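Local structure of epoxyqueuosine reductase (Streptococcus thermophilus, 5D6S) at residues A[245-250]-A[354-359]; A[379-382]-A[386-389]. The protein belongs to the QueG family of iron-sulfur proteins and carries cobalamin together with two iron-sulfur clusters. All coordinates share one frame; numbering follows the deposited sequence.

Contact 1. Residues A[245-250]-A[354-359]; sequences KGMMDM and TATAIW
Thr356 OG1, which the end of Met247 touches, is held by two polar partners. It is hydrogen-bonded to the backbone oxygen of Ile352, one turn earlier in its helix, and takes a hydrogen bond from a water 3.0 Å from OG1. The water also receives a weak bond from Met248 N, at 3.2 Å from its oxygen, and so bridges loop and helix. No direct hydrogen bond joins the two segments. Met247 starts with CG anti to its own N and bends at the next bond (chi2 74°), which carries SD and CE to the helix. Met247 CE packs on Ala355 CB at 3.4 Å. The side chains of Met247 and Thr356 run antiparallel alongside each other. Met250 is bent twice and brings SD to the pyrrole part of Trp359. SD is 4.0 Å from the centroid of the five-membered ring and 48° off its normal, an oblique approach. Arg253 makes a cation-pi contact with the same indole. Thr356 and Trp359 also pack on helix 318-331. The arrangement is a Met-aromatic contact beside a water bridge, joining a loop of the cluster-binding region to helix 351-364.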
loop_
_atom_site.group_PDB
_atom_site.type_symbol
_atom_site.label_atom_id
_atom_site.label_comp_id
_atom_site.label_asym_id
_atom_site.label_seq_id
_atom_site.Cartn_x
_atom_site.Cartn_y
_atom_site.Cartn_z
ATOM N N LYS A 245 10.699 1.434 7.779
ATOM C CA LYS A 245 11.867 2.282 7.947
ATOM C C LYS A 245 13.093 1.440 8.190
ATOM O O LYS A 245 13.005 0.255 8.358
ATOM C CB LYS A 245 11.668 3.256 9.086
ATOM C CG LYS A 245 10.662 4.321 8.734
ATOM C CD LYS A 245 10.606 5.333 9.838
ATOM C CE LYS A 245 9.828 6.551 9.414
ATOM N NZ LYS A 245 9.528 7.318 10.651
ATOM N N GLY A 246 14.245 2.069 8.144
ATOM C CA GLY A 246 15.491 1.363 8.299
ATOM C C GLY A 246 16.044 0.796 7.006
ATOM O O GLY A 246 15.802 1.284 5.896
ATOM N N MET A 247 16.761 -0.292 7.176
ATOM C CA MET A 247 17.502 -0.916 6.146
ATOM C C MET A 247 16.708 -2.135 5.696
ATOM O O MET A 247 16.484 -3.048 6.481
ATOM C CB MET A 247 18.838 -1.271 6.773
ATOM C CG MET A 247 19.953 -1.434 5.810
ATOM S SD MET A 247 20.579 0.097 5.101
ATOM C CE MET A 247 21.395 -0.712 3.726
ATOM N N MET A 248 16.276 -2.163 4.432
ATOM C CA MET A 248 15.595 -3.336 3.844
ATOM C C MET A 248 16.501 -4.549 3.801
ATOM O O MET A 248 17.558 -4.484 3.191
ATOM C CB MET A 248 15.139 -3.044 2.402
ATOM C CG MET A 248 14.283 -4.136 1.738
ATOM S SD MET A 248 13.597 -3.760 0.111
ATOM C CE MET A 248 12.663 -2.258 0.388
ATOM N N ASP A 249 16.073 -5.675 4.381
ATOM C CA ASP A 249 16.884 -6.905 4.352
ATOM C C ASP A 249 17.218 -7.307 2.922
ATOM O O ASP A 249 16.412 -7.090 2.006
ATOM C CB ASP A 249 16.166 -8.073 5.035
ATOM C CG ASP A 249 17.006 -9.352 5.049
ATOM O OD1 ASP A 249 17.906 -9.446 5.907
ATOM O OD2 ASP A 249 16.771 -10.266 4.201
ATOM N N MET A 250 18.385 -7.924 2.764
ATOM C CA MET A 250 18.890 -8.384 1.471
ATOM C C MET A 250 17.878 -9.125 0.620
ATOM O O MET A 250 17.833 -8.957 -0.600
ATOM C CB MET A 250 20.108 -9.298 1.685
ATOM C CG MET A 250 20.955 -9.488 0.430
ATOM S SD MET A 250 21.769 -7.973 -0.087
ATOM C CE MET A 250 22.966 -7.675 1.195
ATOM N N THR A 354 23.267 5.896 2.189
ATOM C CA THR A 354 24.657 5.557 1.980
ATOM C C THR A 354 24.854 4.054 1.920
ATOM O O THR A 354 25.471 3.512 0.998
ATOM C CB THR A 354 25.531 6.140 3.098
ATOM O OG1 THR A 354 25.468 7.572 3.073
ATOM C CG2 THR A 354 27.004 5.703 2.939
ATOM N N ALA A 355 24.370 3.368 2.942
ATOM C CA ALA A 355 24.573 1.913 3.034
ATOM C C ALA A 355 23.890 1.207 1.870
ATOM O O ALA A 355 24.382 0.238 1.320
ATOM C CB ALA A 355 24.040 1.400 4.339
ATOM N N THR A 356 22.746 1.717 1.486
ATOM C CA THR A 356 22.005 1.101 0.376
ATOM C C THR A 356 22.793 1.335 -0.917
ATOM O O THR A 356 23.008 0.410 -1.687
ATOM C CB THR A 356 20.596 1.657 0.294
ATOM O OG1 THR A 356 19.964 1.492 1.574
ATOM C CG2 THR A 356 19.828 0.954 -0.764
ATOM N N ALA A 357 23.307 2.550 -1.084
ATOM C CA ALA A 357 24.118 2.895 -2.248
ATOM C C ALA A 357 25.399 2.044 -2.354
ATOM O O ALA A 357 25.753 1.609 -3.442
ATOM C CB ALA A 357 24.467 4.371 -2.238
ATOM N N ILE A 358 26.082 1.808 -1.235
ATOM C CA ILE A 358 27.266 0.960 -1.244
ATOM C C ILE A 358 26.942 -0.424 -1.792
ATOM O O ILE A 358 27.602 -0.905 -2.705
ATOM C CB ILE A 358 27.851 0.830 0.169
ATOM C CG1 ILE A 358 28.573 2.130 0.527
ATOM C CG2 ILE A 358 28.813 -0.341 0.243
ATOM C CD1 ILE A 358 28.950 2.191 1.967
ATOM N N TRP A 359 25.856 -1.018 -1.288
ATOM C CA TRP A 359 25.345 -2.247 -1.844
ATOM C C TRP A 359 25.091 -2.103 -3.338
ATOM O O TRP A 359 25.452 -2.973 -4.124
ATOM C CB TRP A 359 24.035 -2.657 -1.141
ATOM C CG TRP A 359 23.329 -3.835 -1.780
ATOM C CD1 TRP A 359 23.697 -5.144 -1.704
ATOM C CD2 TRP A 359 22.167 -3.797 -2.597
ATOM N NE1 TRP A 359 22.817 -5.933 -2.415
ATOM C CE2 TRP A 359 21.863 -5.130 -2.965
ATOM C CE3 TRP A 359 21.337 -2.780 -3.040
ATOM C CZ2 TRP A 359 20.779 -5.458 -3.772
ATOM C CZ3 TRP A 359 20.233 -3.109 -3.858
ATOM C CH2 TRP A 359 19.974 -4.431 -4.210
HETATM O O HOH W 1 18.325 -0.999 2.213
#

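Contact 2. Residues A[379-382]-A[386-389]; sequences LSPK and SQAE
Gln387 leaves its helix with CG anti to the backbone N (chi1 -175°) and then bends at chi2 (78°), which turns the amide back toward Pro381. In Ser386, chi1 of -66° sets OG beside the backbone N, where it makes a weak hydrogen bond to Asp383 OD1 in the link between the segments. Ser386 CB itself points toward the loop and meets the proline. Pro381 points its ring at the helix and is the one residue of 379-382 that carries the contact. Its CB is 3.6 Å from Ser386 CB and 3.4 Å from Gln387 N. The next ring atom, Pro381 CG, rests over the backbone between the two residues, 3.8 Å from both Ser386 O and Gln387 CA. The proline ring and the glutamine side chain cross at about a right angle. The amide oxygen reaches the side of the ring: Gln387 OE1 is 3.8 Å from Pro381 CB and 3.5 Å from Pro381 O. Both oxygens are acceptors, so as modelled the pair is not a hydrogen bond. Ser386 also packs on Thr354 and Ala355 of helix 351-364, and Pro381 touches Trp390 further along its partner helix. The loop thus folds back on the first turn of helix 384-396. No hydrogen bond or salt bridge forms between the two segments, which is consistent with van der Waals packing of a rigid ring, together with a connection of only three residues, holding the loop here.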
loop_
_atom_site.group_PDB
_atom_site.type_symbol
_atom_site.label_atom_id
_atom_site.label_comp_id
_atom_site.label_asym_id
_atom_site.label_seq_id
_atom_site.Cartn_x
_atom_site.Cartn_y
_atom_site.Cartn_z
ATOM N N LEU A 379 36.817 3.567 1.167
ATOM C CA LEU A 379 35.758 4.033 2.056
ATOM C C LEU A 379 36.061 3.455 3.407
ATOM O O LEU A 379 36.600 2.351 3.499
ATOM C CB LEU A 379 34.394 3.495 1.628
ATOM C CG LEU A 379 33.903 3.747 0.205
ATOM C CD1 LEU A 379 32.610 2.993 -0.062
ATOM C CD2 LEU A 379 33.707 5.222 -0.041
ATOM N N SER A 380 35.711 4.169 4.466
ATOM C CA SER A 380 35.678 3.554 5.809
ATOM C C SER A 380 34.376 4.007 6.422
ATOM O O SER A 380 34.271 5.126 6.893
ATOM C CB SER A 380 36.892 3.917 6.677
ATOM O OG SER A 380 36.876 5.271 7.059
ATOM N N PRO A 381 33.348 3.163 6.321
ATOM C CA PRO A 381 32.016 3.540 6.723
ATOM C C PRO A 381 31.960 4.082 8.131
ATOM O O PRO A 381 32.479 3.474 9.052
ATOM C CB PRO A 381 31.257 2.229 6.604
ATOM C CG PRO A 381 31.869 1.600 5.412
ATOM C CD PRO A 381 33.336 1.912 5.546
ATOM N N LYS A 382 31.316 5.231 8.270
ATOM C CA LYS A 382 30.980 5.821 9.569
ATOM C C LYS A 382 30.248 4.824 10.503
ATOM O O LYS A 382 30.777 4.436 11.534
ATOM C CB LYS A 382 30.114 7.064 9.308
ATOM C CG LYS A 382 29.295 7.609 10.480
ATOM C CD LYS A 382 30.012 8.733 11.223
ATOM C CE LYS A 382 29.032 9.594 12.003
ATOM N NZ LYS A 382 29.677 10.831 12.517
ATOM N N SER A 386 26.255 0.770 7.007
ATOM C CA SER A 386 27.213 0.988 5.935
ATOM C C SER A 386 28.412 0.031 6.001
ATOM O O SER A 386 28.802 -0.555 4.984
ATOM C CB SER A 386 27.701 2.412 5.956
ATOM O OG SER A 386 26.635 3.300 5.638
ATOM N N GLN A 387 28.958 -0.157 7.208
ATOM C CA GLN A 387 30.066 -1.083 7.452
ATOM C C GLN A 387 29.702 -2.482 6.995
ATOM O O GLN A 387 30.416 -3.105 6.217
ATOM C CB GLN A 387 30.408 -1.130 8.941
ATOM C CG GLN A 387 31.622 -1.968 9.301
ATOM C CD GLN A 387 32.927 -1.256 8.996
ATOM O OE1 GLN A 387 33.022 -0.022 9.097
ATOM N NE2 GLN A 387 33.948 -2.022 8.624
ATOM N N ALA A 388 28.529 -2.934 7.409
ATOM C CA ALA A 388 28.058 -4.247 7.036
ATOM C C ALA A 388 27.952 -4.432 5.526
ATOM O O ALA A 388 28.416 -5.442 4.983
ATOM C CB ALA A 388 26.727 -4.515 7.700
ATOM N N GLU A 389 27.339 -3.475 4.843
ATOM C CA GLU A 389 27.157 -3.573 3.383
ATOM C C GLU A 389 28.498 -3.502 2.685
ATOM O O GLU A 389 28.728 -4.195 1.703
ATOM C CB GLU A 389 26.229 -2.453 2.846
ATOM C CG GLU A 389 24.801 -2.484 3.369
ATOM C CD GLU A 389 24.065 -3.777 3.051
ATOM O OE1 GLU A 389 23.267 -4.235 3.900
ATOM O OE2 GLU A 389 24.288 -4.368 1.964
#

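Both contacts lie on the same side of the chain's centre, about 11 Å apart between centres, and follow each other along the sequence. Contact 1 is the more buried and spans 103 intervening residues. Contact 2 lies further out, is partly buried, and is local to one loop and the helix after it. They meet where helix 351-364 packs against helix 384-396: Ala355 CB is 3.5 Å from Ser386 OG, and Ala355 O is 3.4 Å from Glu389 CG. Glu389 also forms a salt bridge with Arg253, which makes the cation-pi contact with Trp359. Contact 1 mixes methionine sulfur, an indole and a water bridge, whereas contact 2 rests on one proline ring.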